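Long-range contacts in Abbfa_003403 (Acinetobacter baumannii, PDB 4ZXH), which is a four-domain nonribosomal peptide synthetase that probably activates an amino acid, carries it on phosphopantetheine, condenses it with a second acyl group and releases the product: residues D196-W202 with S327-I333; P220-V224 with I930-Y935; K926-I930 with Q1033-R1039; A1011-V1015 with S1027-L1031. All blocks are in the same frame, centred on the assembly; numbering follows the deposited sequence.

Contact 1: D196-W202 with S327-I333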
loop_
_atom_site.group_PDB
_atom_site.type_symbol
_atom_site.label_atom_id
_atom_site.label_comp_id
_atom_site.label_asym_id
_atom_site.label_seq_id
_atom_site.Cartn_x
_atom_site.Cartn_y
_atom_site.Cartn_z
ATOM N N ASP A 196 -6.802 -32.868 4.398
ATOM C CA ASP A 196 -5.779 -33.268 5.364
ATOM C C ASP A 196 -5.995 -32.588 6.708
ATOM O O ASP A 196 -6.151 -31.367 6.767
ATOM C CB ASP A 196 -4.375 -32.942 4.834
ATOM C CG ASP A 196 -3.269 -33.611 5.643
ATOM O OD1 ASP A 196 -3.568 -34.368 6.595
ATOM O OD2 ASP A 196 -2.086 -33.401 5.308
ATOM N N GLU A 197 -5.987 -33.381 7.780
ATOM C CA GLU A 197 -6.259 -32.885 9.130
ATOM C C GLU A 197 -5.339 -31.732 9.522
ATOM O O GLU A 197 -5.789 -30.749 10.107
ATOM C CB GLU A 197 -6.143 -34.019 10.151
ATOM N N SER A 198 -4.057 -31.837 9.183
ATOM C CA SER A 198 -3.115 -30.756 9.471
ATOM C C SER A 198 -3.438 -29.497 8.664
ATOM O O SER A 198 -3.289 -28.387 9.158
ATOM C CB SER A 198 -1.677 -31.200 9.190
ATOM O OG SER A 198 -1.340 -32.344 9.962
ATOM N N LEU A 199 -3.884 -29.668 7.426
ATOM C CA LEU A 199 -4.238 -28.522 6.593
ATOM C C LEU A 199 -5.488 -27.816 7.112
ATOM O O LEU A 199 -5.585 -26.595 7.067
ATOM C CB LEU A 199 -4.450 -28.958 5.149
ATOM C CG LEU A 199 -4.493 -27.857 4.093
ATOM C CD1 LEU A 199 -3.310 -26.908 4.237
ATOM C CD2 LEU A 199 -4.475 -28.512 2.729
ATOM N N ILE A 200 -6.444 -28.596 7.601
ATOM C CA ILE A 200 -7.638 -28.030 8.200
ATOM C C ILE A 200 -7.282 -27.233 9.453
ATOM O O ILE A 200 -7.813 -26.133 9.662
ATOM C CB ILE A 200 -8.649 -29.127 8.549
ATOM C CG1 ILE A 200 -9.086 -29.846 7.275
ATOM C CG2 ILE A 200 -9.844 -28.550 9.288
ATOM C CD1 ILE A 200 -9.654 -31.222 7.527
ATOM N N PHE A 201 -6.383 -27.781 10.272
ATOM C CA PHE A 201 -5.942 -27.110 11.492
ATOM C C PHE A 201 -5.489 -25.680 11.215
ATOM O O PHE A 201 -5.948 -24.740 11.871
ATOM C CB PHE A 201 -4.805 -27.882 12.159
ATOM C CG PHE A 201 -4.192 -27.165 13.333
ATOM C CD1 PHE A 201 -4.625 -27.423 14.623
ATOM C CD2 PHE A 201 -3.173 -26.230 13.149
ATOM C CE1 PHE A 201 -4.058 -26.765 15.715
ATOM C CE2 PHE A 201 -2.606 -25.564 14.236
ATOM C CZ PHE A 201 -3.046 -25.839 15.521
ATOM N N TRP A 202 -4.579 -25.526 10.254
ATOM C CA TRP A 202 -4.029 -24.219 9.920
ATOM C C TRP A 202 -5.076 -23.312 9.301
ATOM O O TRP A 202 -5.111 -22.105 9.554
ATOM C CB TRP A 202 -2.849 -24.357 8.963
ATOM C CG TRP A 202 -1.643 -24.937 9.595
ATOM C CD1 TRP A 202 -1.037 -26.114 9.273
ATOM C CD2 TRP A 202 -0.885 -24.374 10.671
ATOM N NE1 TRP A 202 0.056 -26.321 10.084
ATOM C CE2 TRP A 202 0.171 -25.267 10.951
ATOM C CE3 TRP A 202 -0.993 -23.202 11.422
ATOM C CZ2 TRP A 202 1.108 -25.023 11.945
ATOM C CZ3 TRP A 202 -0.064 -22.964 12.415
ATOM C CH2 TRP A 202 0.973 -23.866 12.664
ATOM N N SER A 327 0.275 -26.643 17.650
ATOM C CA SER A 327 0.725 -26.221 16.334
ATOM C C SER A 327 1.920 -27.058 15.858
ATOM O O SER A 327 2.047 -27.328 14.664
ATOM C CB SER A 327 1.084 -24.732 16.340
ATOM O OG SER A 327 -0.056 -23.912 16.555
ATOM N N LEU A 328 2.780 -27.484 16.782
ATOM C CA LEU A 328 3.943 -28.300 16.407
ATOM C C LEU A 328 3.531 -29.702 15.940
ATOM O O LEU A 328 4.275 -30.346 15.211
ATOM C CB LEU A 328 4.949 -28.405 17.566
ATOM C CG LEU A 328 5.592 -27.076 17.993
ATOM C CD1 LEU A 328 6.484 -27.232 19.202
ATOM C CD2 LEU A 328 6.341 -26.419 16.845
ATOM N N LYS A 329 2.352 -30.168 16.349
ATOM C CA LYS A 329 1.792 -31.416 15.810
ATOM C C LYS A 329 1.636 -31.349 14.281
ATOM O O LYS A 329 1.875 -32.319 13.575
ATOM C CB LYS A 329 0.427 -31.733 16.445
ATOM C CG LYS A 329 0.443 -32.154 17.931
ATOM C CD LYS A 329 -0.973 -32.529 18.398
ATOM C CE LYS A 329 -1.038 -32.961 19.863
ATOM N NZ LYS A 329 -2.440 -33.312 20.284
ATOM N N HIS A 330 1.245 -30.190 13.772
ATOM C CA HIS A 330 0.915 -30.069 12.365
ATOM C C HIS A 330 1.971 -29.294 11.592
ATOM O O HIS A 330 1.652 -28.580 10.639
ATOM C CB HIS A 330 -0.441 -29.392 12.215
ATOM C CG HIS A 330 -1.513 -30.025 13.038
ATOM N ND1 HIS A 330 -2.113 -31.216 12.687
ATOM C CD2 HIS A 330 -2.072 -29.653 14.214
ATOM C CE1 HIS A 330 -3.007 -31.541 13.605
ATOM N NE2 HIS A 330 -3.002 -30.608 14.541
ATOM N N GLN A 331 3.227 -29.445 11.994
ATOM C CA GLN A 331 4.299 -28.651 11.407
ATOM C C GLN A 331 4.762 -29.223 10.074
ATOM O O GLN A 331 5.562 -28.601 9.381
ATOM C CB GLN A 331 5.482 -28.571 12.357
ATOM C CG GLN A 331 6.372 -29.783 12.289
ATOM C CD GLN A 331 7.414 -29.788 13.369
ATOM O OE1 GLN A 331 7.089 -29.766 14.559
ATOM N NE2 GLN A 331 8.687 -29.778 12.964
ATOM N N LYS A 332 4.267 -30.407 9.717
ATOM C CA LYS A 332 4.687 -31.039 8.471
ATOM C C LYS A 332 4.237 -30.232 7.243
ATOM O O LYS A 332 4.915 -30.235 6.212
ATOM C CB LYS A 332 4.179 -32.495 8.390
ATOM C CG LYS A 332 2.664 -32.731 8.558
ATOM C CD LYS A 332 2.404 -34.230 8.826
ATOM C CE LYS A 332 0.923 -34.617 8.885
ATOM N NZ LYS A 332 0.242 -34.594 7.560
ATOM N N ILE A 333 3.110 -29.531 7.367
ATOM C CA ILE A 333 2.581 -28.702 6.288
ATOM C C ILE A 333 3.466 -27.488 6.025
ATOM O O ILE A 333 3.718 -26.686 6.932
ATOM C CB ILE A 333 1.147 -28.211 6.602
ATOM C CG1 ILE A 333 0.202 -29.392 6.785
ATOM C CG2 ILE A 333 0.636 -27.342 5.491
ATOM C CD1 ILE A 333 0.308 -30.420 5.670
#
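Phe201 and His330 illustrate how a single histidine can knit a helix to a turn. Their rings form an offset stack, centroids 4.4 Å apart and planes 27° from parallel, with His330 CD2 over one face of the phenyl ring toward its rim. Phe201 CB sits over a face of the imidazole in a CH-pi contact. At the edge of that imidazole, in its plane, Ser198 OG and His330 ND1 are hydrogen-bonded at 3.0 Å. The backbone of the same residue is held too: Trp202 NE1 donates to His330 O (2.8 Å, 159°), the oxygen lying in the indole plane. With CG beside its own backbone N (chi1 -71°), the indole reaches back to this carbonyl, and its far end rests on Ser327 CB. Ile333 packs CG1 against Ser198 CB at 3.5 Å, and its CB meets Trp202 CD1. The bent end of exposed Lys332 forms a salt bridge with the N-cap residue Asp196 (OD2 to NZ, 3.5 Å). A type I turn, His330 to Ile333, follows helix 313-329 and docks on the start of helix 197-205, with helix 335-342 touching Leu199, Trp202 and Ile333, inside the condensation domain.

Contact 2: P220-V224 with I930-Y935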
loop_
_atom_site.group_PDB
_atom_site.type_symbol
_atom_site.label_atom_id
_atom_site.label_comp_id
_atom_site.label_asym_id
_atom_site.label_seq_id
_atom_site.Cartn_x
_atom_site.Cartn_y
_atom_site.Cartn_z
ATOM N N PRO A 220 5.793 5.659 5.867
ATOM C CA PRO A 220 4.746 4.971 5.101
ATOM C C PRO A 220 5.258 3.703 4.403
ATOM O O PRO A 220 6.339 3.693 3.801
ATOM C CB PRO A 220 4.316 6.027 4.076
ATOM C CG PRO A 220 5.487 6.942 3.957
ATOM C CD PRO A 220 6.083 6.997 5.326
ATOM N N ARG A 221 4.479 2.635 4.491
ATOM C CA ARG A 221 4.870 1.365 3.901
ATOM C C ARG A 221 4.945 1.455 2.366
ATOM O O ARG A 221 3.990 1.884 1.706
ATOM C CB ARG A 221 3.891 0.268 4.331
ATOM C CG ARG A 221 4.370 -1.116 4.009
ATOM C CD ARG A 221 3.277 -2.147 4.215
ATOM N NE ARG A 221 2.865 -2.207 5.607
ATOM C CZ ARG A 221 3.471 -2.950 6.526
ATOM N NH1 ARG A 221 3.026 -2.935 7.771
ATOM N NH2 ARG A 221 4.523 -3.696 6.199
ATOM N N PRO A 222 6.088 1.059 1.788
ATOM C CA PRO A 222 6.267 1.050 0.326
ATOM C C PRO A 222 5.333 0.070 -0.362
ATOM O O PRO A 222 4.978 -0.957 0.223
ATOM C CB PRO A 222 7.725 0.616 0.142
ATOM C CG PRO A 222 8.375 0.926 1.451
ATOM C CD PRO A 222 7.323 0.701 2.500
ATOM N N ALA A 223 4.951 0.376 -1.599
ATOM C CA ALA A 223 4.011 -0.474 -2.317
ATOM C C ALA A 223 4.594 -1.868 -2.553
ATOM O O ALA A 223 3.878 -2.869 -2.460
ATOM C CB ALA A 223 3.611 0.177 -3.627
ATOM N N VAL A 224 5.888 -1.941 -2.848
ATOM C CA VAL A 224 6.536 -3.244 -3.022
ATOM C C VAL A 224 7.757 -3.405 -2.098
ATOM O O VAL A 224 8.677 -2.596 -2.101
ATOM C CB VAL A 224 6.945 -3.481 -4.504
ATOM C CG1 VAL A 224 7.577 -4.819 -4.662
ATOM C CG2 VAL A 224 5.735 -3.411 -5.397
ATOM N N ILE A 930 -0.074 0.897 -8.085
ATOM C CA ILE A 930 1.356 0.732 -8.251
ATOM C C ILE A 930 2.094 1.550 -7.170
ATOM O O ILE A 930 3.295 1.330 -6.925
ATOM C CB ILE A 930 1.831 1.139 -9.703
ATOM C CG1 ILE A 930 1.974 2.644 -9.890
ATOM C CG2 ILE A 930 0.868 0.590 -10.773
ATOM C CD1 ILE A 930 3.417 3.061 -9.959
ATOM N N HIS A 931 1.379 2.446 -6.484
ATOM C CA HIS A 931 2.023 3.335 -5.491
ATOM C C HIS A 931 1.665 3.072 -4.019
ATOM O O HIS A 931 2.315 3.581 -3.101
ATOM C CB HIS A 931 1.709 4.794 -5.816
ATOM C CG HIS A 931 2.409 5.295 -7.039
ATOM N ND1 HIS A 931 3.784 5.377 -7.130
ATOM C CD2 HIS A 931 1.927 5.723 -8.230
ATOM C CE1 HIS A 931 4.116 5.843 -8.320
ATOM N NE2 HIS A 931 3.007 6.062 -9.008
ATOM N N LEU A 932 0.636 2.268 -3.801
ATOM C CA LEU A 932 0.183 1.953 -2.465
ATOM C C LEU A 932 0.258 0.463 -2.164
ATOM O O LEU A 932 0.202 -0.361 -3.083
ATOM C CB LEU A 932 -1.239 2.452 -2.296
ATOM C CG LEU A 932 -1.324 3.967 -2.161
ATOM C CD1 LEU A 932 -2.764 4.394 -2.062
ATOM C CD2 LEU A 932 -0.567 4.398 -0.917
ATOM N N PRO A 933 0.399 0.110 -0.878
ATOM C CA PRO A 933 0.162 -1.289 -0.503
ATOM C C PRO A 933 -1.253 -1.637 -0.886
ATOM O O PRO A 933 -2.105 -0.746 -0.872
ATOM C CB PRO A 933 0.344 -1.305 1.016
ATOM C CG PRO A 933 1.180 -0.128 1.298
ATOM C CD PRO A 933 0.869 0.917 0.255
ATOM N N ALA A 934 -1.503 -2.896 -1.213
ATOM C CA ALA A 934 -2.805 -3.314 -1.699
ATOM C C ALA A 934 -3.917 -2.987 -0.713
ATOM O O ALA A 934 -5.017 -2.614 -1.117
ATOM C CB ALA A 934 -2.795 -4.781 -2.005
ATOM N N TYR A 935 -3.644 -3.113 0.580
ATOM C CA TYR A 935 -4.700 -2.889 1.556
ATOM C C TYR A 935 -5.054 -1.412 1.685
ATOM O O TYR A 935 -6.065 -1.076 2.285
ATOM C CB TYR A 935 -4.325 -3.472 2.929
ATOM C CG TYR A 935 -3.137 -2.852 3.633
ATOM C CD1 TYR A 935 -1.852 -3.379 3.479
ATOM C CD2 TYR A 935 -3.302 -1.765 4.491
ATOM C CE1 TYR A 935 -0.759 -2.825 4.143
ATOM C CE2 TYR A 935 -2.214 -1.206 5.156
ATOM C CZ TYR A 935 -0.945 -1.741 4.978
ATOM O OH TYR A 935 0.128 -1.176 5.634
#
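The irregular segment 220-224 passes the 930-935 segment with the CA atoms of Ala223 and Pro933 4.3 Å apart and no backbone hydrogen bond between them, a worked example of two domains of one chain meeting largely through non-helical residues. Ala223 has the central place: its CB is set among backbone atoms, 3.5 Å from both Ile930 O and Leu932 O. Beside it, the Pro933 ring presents CG to the Arg221 carbonyl, 3.5 Å from Arg221 O. The same CG lies 4.1 Å from Arg221 CB, a looser touch that leaves the rest of the arginine to extend past the proline. Arg221 has CG anti to the backbone N (chi1 -168°) and turns at its third torsion, which brings NE to the edge of the Tyr935 ring. There NE donates to Tyr935 OH over 2.9 Å with an N-H...O angle of 148°. The hydroxyl lies a little out of the guanidinium plane, and the two flat groups stand 66° apart, their side chains crossing at about a right angle. Both guanidinium nitrogens beyond NE are engaged elsewhere, so the tyrosine meets an arginine also held by a salt bridge from NH2 to Asp402 of the condensation domain. Tyr935 in turn meets the Phe876 ring with planes nearly perpendicular, and its backbone N is hydrogen-bonded to Asp347 of the condensation domain. This is an interdomain contact, one alanine and one proline packed on backbone and a single Arg-Tyr hydrogen bond, joining the condensation domain to the C-terminal subdomain of the adenylation domain.

Contact 3: K926-I930 with Q1033-R1039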
loop_
_atom_site.group_PDB
_atom_site.type_symbol
_atom_site.label_atom_id
_atom_site.label_comp_id
_atom_site.label_asym_id
_atom_site.label_seq_id
_atom_site.Cartn_x
_atom_site.Cartn_y
_atom_site.Cartn_z
ATOM N N LYS A 926 -5.574 2.503 -11.256
ATOM C CA LYS A 926 -4.325 1.954 -11.796
ATOM C C LYS A 926 -3.116 2.568 -11.115
ATOM O O LYS A 926 -2.180 1.859 -10.720
ATOM C CB LYS A 926 -4.211 2.193 -13.296
ATOM C CG LYS A 926 -5.320 1.591 -14.140
ATOM C CD LYS A 926 -5.303 0.082 -14.145
ATOM C CE LYS A 926 -6.163 -0.434 -15.276
ATOM N NZ LYS A 926 -5.630 0.038 -16.588
ATOM N N ASN A 927 -3.138 3.890 -10.979
ATOM C CA ASN A 927 -2.011 4.612 -10.398
ATOM C C ASN A 927 -1.763 4.245 -8.935
ATOM O O ASN A 927 -0.633 3.918 -8.551
ATOM C CB ASN A 927 -2.232 6.118 -10.523
ATOM C CG ASN A 927 -0.991 6.927 -10.185
ATOM O OD1 ASN A 927 -0.673 7.149 -9.014
ATOM N ND2 ASN A 927 -0.294 7.394 -11.215
ATOM N N LEU A 928 -2.809 4.306 -8.116
ATOM C CA LEU A 928 -2.646 3.990 -6.707
ATOM C C LEU A 928 -2.198 2.534 -6.513
ATOM O O LEU A 928 -1.420 2.234 -5.607
ATOM C CB LEU A 928 -3.936 4.248 -5.927
ATOM C CG LEU A 928 -4.543 5.653 -5.945
ATOM C CD1 LEU A 928 -5.583 5.731 -4.861
ATOM C CD2 LEU A 928 -3.512 6.730 -5.755
ATOM N N GLN A 929 -2.670 1.634 -7.363
ATOM C CA GLN A 929 -2.277 0.240 -7.247
ATOM C C GLN A 929 -0.761 0.035 -7.346
ATOM O O GLN A 929 -0.219 -0.876 -6.725
ATOM C CB GLN A 929 -2.983 -0.588 -8.306
ATOM C CG GLN A 929 -4.174 -1.381 -7.787
ATOM C CD GLN A 929 -5.075 -1.848 -8.913
ATOM O OE1 GLN A 929 -5.086 -1.258 -9.994
ATOM N NE2 GLN A 929 -5.826 -2.917 -8.673
ATOM N N ILE A 930 -0.074 0.897 -8.085
ATOM C CA ILE A 930 1.356 0.732 -8.251
ATOM C C ILE A 930 2.094 1.550 -7.170
ATOM O O ILE A 930 3.295 1.330 -6.925
ATOM C CB ILE A 930 1.831 1.139 -9.703
ATOM C CG1 ILE A 930 1.974 2.644 -9.890
ATOM C CG2 ILE A 930 0.868 0.590 -10.773
ATOM C CD1 ILE A 930 3.417 3.061 -9.959
ATOM N N GLN A 1033 1.951 -7.647 -9.930
ATOM C CA GLN A 1033 1.558 -6.290 -9.834
ATOM C C GLN A 1033 0.594 -5.901 -10.955
ATOM O O GLN A 1033 -0.294 -5.055 -10.787
ATOM C CB GLN A 1033 2.855 -5.522 -9.773
ATOM C CG GLN A 1033 2.909 -3.999 -9.959
ATOM C CD GLN A 1033 1.830 -3.241 -9.119
ATOM O OE1 GLN A 1033 0.765 -3.142 -9.626
ATOM N NE2 GLN A 1033 2.034 -2.979 -7.750
ATOM N N TYR A 1034 0.703 -6.633 -12.057
ATOM C CA TYR A 1034 -0.307 -6.637 -13.096
ATOM C C TYR A 1034 -1.015 -8.004 -13.176
ATOM O O TYR A 1034 -0.772 -8.776 -14.092
ATOM C CB TYR A 1034 0.325 -6.263 -14.447
ATOM C CG TYR A 1034 1.056 -4.949 -14.367
ATOM C CD1 TYR A 1034 0.377 -3.735 -14.458
ATOM C CD2 TYR A 1034 2.421 -4.919 -14.149
ATOM C CE1 TYR A 1034 1.054 -2.527 -14.361
ATOM C CE2 TYR A 1034 3.103 -3.718 -14.045
ATOM C CZ TYR A 1034 2.407 -2.522 -14.152
ATOM O OH TYR A 1034 3.045 -1.307 -14.044
ATOM N N SER A 1035 -1.948 -8.272 -12.264
ATOM C CA SER A 1035 -2.493 -9.630 -12.111
ATOM C C SER A 1035 -3.893 -9.919 -12.707
ATOM O O SER A 1035 -4.442 -11.015 -12.537
ATOM C CB SER A 1035 -2.502 -9.980 -10.623
ATOM O OG SER A 1035 -3.069 -8.923 -9.884
ATOM N N THR A 1036 -4.463 -8.954 -13.409
ATOM C CA THR A 1036 -5.622 -9.230 -14.250
ATOM C C THR A 1036 -5.178 -9.299 -15.692
ATOM O O THR A 1036 -4.107 -8.797 -16.027
ATOM C CB THR A 1036 -6.693 -8.163 -14.137
ATOM O OG1 THR A 1036 -6.202 -6.956 -14.739
ATOM C CG2 THR A 1036 -7.094 -7.938 -12.670
ATOM N N VAL A 1037 -5.994 -9.901 -16.555
ATOM C CA VAL A 1037 -5.631 -9.986 -17.969
ATOM C C VAL A 1037 -5.560 -8.588 -18.579
ATOM O O VAL A 1037 -4.658 -8.289 -19.364
ATOM C CB VAL A 1037 -6.615 -10.839 -18.758
ATOM C CG1 VAL A 1037 -6.314 -10.737 -20.236
ATOM C CG2 VAL A 1037 -6.525 -12.279 -18.300
ATOM N N GLU A 1038 -6.486 -7.713 -18.189
ATOM C CA GLU A 1038 -6.464 -6.363 -18.734
ATOM C C GLU A 1038 -5.133 -5.682 -18.449
ATOM O O GLU A 1038 -4.473 -5.172 -19.367
ATOM C CB GLU A 1038 -7.592 -5.505 -18.173
ATOM C CG GLU A 1038 -7.802 -4.219 -18.984
ATOM C CD GLU A 1038 -8.267 -3.051 -18.142
ATOM O OE1 GLU A 1038 -7.826 -2.950 -16.978
ATOM O OE2 GLU A 1038 -9.088 -2.247 -18.632
ATOM N N ARG A 1039 -4.751 -5.675 -17.171
ATOM C CA ARG A 1039 -3.608 -4.897 -16.738
ATOM C C ARG A 1039 -2.310 -5.464 -17.303
ATOM O O ARG A 1039 -1.422 -4.715 -17.712
ATOM C CB ARG A 1039 -3.562 -4.832 -15.211
ATOM C CG ARG A 1039 -4.494 -3.766 -14.681
ATOM C CD ARG A 1039 -4.765 -3.840 -13.177
ATOM N NE ARG A 1039 -3.584 -3.819 -12.306
ATOM C CZ ARG A 1039 -2.651 -2.871 -12.303
ATOM N NH1 ARG A 1039 -2.696 -1.845 -13.153
ATOM N NH2 ARG A 1039 -1.647 -2.960 -11.458
#
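At the meeting of the adenylation C-terminal subdomain with the peptidyl carrier domain, Gln1033 and Arg1039 of the carrier reach Gln929 and Lys926 on helix 921-931, showing how a sparse polar interface can join two domains. Gln1033 bends at its second torsion (chi2 47°) and turns its amide to the backbone of the opposing helix. Its NE2 donates to Gln929 O over 3.2 Å, at an N-H...O angle of 143°, from a position tilted off the carbonyl plane. The OE1 branch of the same amide lies 3.9 Å from Ile930 CG2, a contact at the margin. The Arg1039 guanidinium lies between two flat groups: the amide end of Gln929 is over one face, nearly parallel at 23°, while Tyr1034 CD1 approaches the opposite face. A weak bond from NH2 to Gln1033 O ties the guanidinium back to its own segment. Lys926 slides past Arg1039 in the opposite direction, so that Lys926 CD comes 3.4 Å from Arg1039 NH1. The lysine ammonium has its main salt-bridge partner in Glu1042, farther along helix 1037-1046, and makes a long, lesser bridge to Glu1038 (NZ to OE1, 3.7 Å). Thr1036 caps the start of that helix, its OG1 accepting from Arg1039 N. The chemistry is therefore one modest hydrogen bond, one long ion pair within the contact, and flat groups laid on each other, with aliphatic parts of Lys926 and Ile930 alongside; it is consistent with an association that can form and separate as the carrier domain moves between partners.

Contact 4: A1011-V1015 with S1027-L1031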
loop_
_atom_site.group_PDB
_atom_site.type_symbol
_atom_site.label_atom_id
_atom_site.label_comp_id
_atom_site.label_asym_id
_atom_site.label_seq_id
_atom_site.Cartn_x
_atom_site.Cartn_y
_atom_site.Cartn_z
ATOM N N ALA A 1011 2.092 -19.027 -10.403
ATOM C CA ALA A 1011 2.600 -17.806 -11.017
ATOM C C ALA A 1011 3.944 -18.029 -11.712
ATOM O O ALA A 1011 4.198 -17.443 -12.762
ATOM C CB ALA A 1011 2.731 -16.720 -9.991
ATOM N N VAL A 1012 4.802 -18.869 -11.135
ATOM C CA VAL A 1012 6.072 -19.179 -11.780
ATOM C C VAL A 1012 5.827 -19.958 -13.067
ATOM O O VAL A 1012 6.442 -19.682 -14.087
ATOM C CB VAL A 1012 7.010 -19.977 -10.866
ATOM C CG1 VAL A 1012 8.106 -20.597 -11.685
ATOM C CG2 VAL A 1012 7.595 -19.081 -9.770
ATOM N N LYS A 1013 4.899 -20.910 -13.019
ATOM C CA LYS A 1013 4.565 -21.693 -14.197
ATOM C C LYS A 1013 3.966 -20.802 -15.266
ATOM O O LYS A 1013 4.344 -20.879 -16.431
ATOM C CB LYS A 1013 3.597 -22.827 -13.847
ATOM C CG LYS A 1013 4.205 -23.899 -12.923
ATOM C CD LYS A 1013 3.219 -25.047 -12.687
ATOM C CE LYS A 1013 3.590 -25.915 -11.475
ATOM N NZ LYS A 1013 4.798 -26.749 -11.676
ATOM N N LEU A 1014 3.026 -19.953 -14.864
ATOM C CA LEU A 1014 2.373 -19.039 -15.786
ATOM C C LEU A 1014 3.374 -18.169 -16.549
ATOM O O LEU A 1014 3.361 -18.106 -17.777
ATOM C CB LEU A 1014 1.386 -18.160 -15.032
ATOM C CG LEU A 1014 0.767 -17.021 -15.852
ATOM C CD1 LEU A 1014 0.132 -17.585 -17.071
ATOM C CD2 LEU A 1014 -0.289 -16.297 -15.070
ATOM N N VAL A 1015 4.245 -17.499 -15.811
ATOM C CA VAL A 1015 5.189 -16.581 -16.410
ATOM C C VAL A 1015 6.128 -17.287 -17.369
ATOM O O VAL A 1015 6.464 -16.755 -18.429
ATOM C CB VAL A 1015 5.995 -15.859 -15.340
ATOM C CG1 VAL A 1015 7.263 -15.271 -15.937
ATOM C CG2 VAL A 1015 5.134 -14.758 -14.701
ATOM N N SER A 1027 8.470 -11.100 -15.643
ATOM C CA SER A 1027 8.865 -11.525 -14.309
ATOM C C SER A 1027 7.639 -11.884 -13.488
ATOM O O SER A 1027 6.539 -11.464 -13.822
ATOM C CB SER A 1027 9.677 -10.434 -13.614
ATOM O OG SER A 1027 9.136 -9.147 -13.847
ATOM N N VAL A 1028 7.824 -12.668 -12.424
ATOM C CA VAL A 1028 6.726 -12.918 -11.501
ATOM C C VAL A 1028 6.383 -11.599 -10.814
ATOM O O VAL A 1028 5.243 -11.387 -10.369
ATOM C CB VAL A 1028 7.064 -14.018 -10.469
ATOM C CG1 VAL A 1028 7.014 -15.391 -11.119
ATOM C CG2 VAL A 1028 8.426 -13.800 -9.892
ATOM N N ALA A 1029 7.357 -10.690 -10.778
ATOM C CA ALA A 1029 7.121 -9.369 -10.218
ATOM C C ALA A 1029 6.091 -8.614 -11.050
ATOM O O ALA A 1029 5.198 -7.966 -10.495
ATOM C CB ALA A 1029 8.413 -8.582 -10.116
ATOM N N LEU A 1030 6.216 -8.703 -12.375
ATOM C CA LEU A 1030 5.248 -8.085 -13.284
ATOM C C LEU A 1030 3.867 -8.702 -13.123
ATOM O O LEU A 1030 2.860 -7.995 -13.161
ATOM C CB LEU A 1030 5.700 -8.202 -14.738
ATOM C CG LEU A 1030 6.753 -7.151 -15.082
ATOM C CD1 LEU A 1030 7.414 -7.372 -16.452
ATOM C CD2 LEU A 1030 6.100 -5.787 -15.006
ATOM N N LEU A 1031 3.812 -10.014 -12.919
ATOM C CA LEU A 1031 2.515 -10.664 -12.735
ATOM C C LEU A 1031 1.881 -10.304 -11.392
ATOM O O LEU A 1031 0.663 -10.201 -11.267
ATOM C CB LEU A 1031 2.644 -12.181 -12.850
ATOM C CG LEU A 1031 1.365 -12.950 -12.540
ATOM C CD1 LEU A 1031 0.285 -12.563 -13.504
ATOM C CD2 LEU A 1031 1.631 -14.434 -12.617
#
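Two helices of the carrier domain come together where Val1012 and Val1028 lie opposite each other, their CA atoms 6.3 Å apart, and no hydrogen bond crosses between them; the example is one of helix pairing chiefly by aliphatic contact. Leu1031 makes one group of contacts. With CG anti to the backbone N (chi1 174°) and the second torsion near 61°, CD2 meets two partners, 3.6 Å from Leu1014 CD2 and 3.7 Å from Ala1011 CB. The two leucines cross at about a right angle, methyl against methyl. A second group centres on Val1028, which offers CG1, the branch anti to the carbonyl carbon, to Val1012, where it meets CG2 at 4.0 Å and comes as close to CA. Val1015 fills the angle between these two groups: its CG2 branch lies 4.1 Å from Val1028 CG1 and 4.0 Å from Leu1031 CB, and it also touches Ser1027 O. The second helix is begun by Ser1027, an N-cap whose OG accepts from Leu1030 N. In the small helical bundle of the carrier, this joins helix 1008-1022 to the short helix 1028-1033; the side chain of Ala1011 lies about 7 Å from the bound 4'-phosphopantetheine. Leu1014 also touches Thr985 and Phe986 of helix 977-990, whereas Val1012 and Val1028 also touch helix 21-32 of the condensation domain.

How the contacts relate
The four contacts divide into two within a domain and two between domains. Contact 4 is buried and dominated by aliphatic contacts, whereas contact 1, partly buried within the condensation domain, mixes ring stacking with polar bonds. Contacts 2 and 3 instead join different domains, and both use helix 921-931, sharing Ile930, with centres 13 Å apart; the adenylation C-terminal subdomain thus bridges the condensation and carrier domains. Contact 2, partly buried, relies on packing against backbone and a single side-chain bond; contact 3, the surface contact, relies on polar groups. Contacts 3 and 4 adjoin in sequence: helix 1028-1033 leads on to helix 1037-1046. Contact 1 stands apart, its nearest atoms about 17 Å from contact 4.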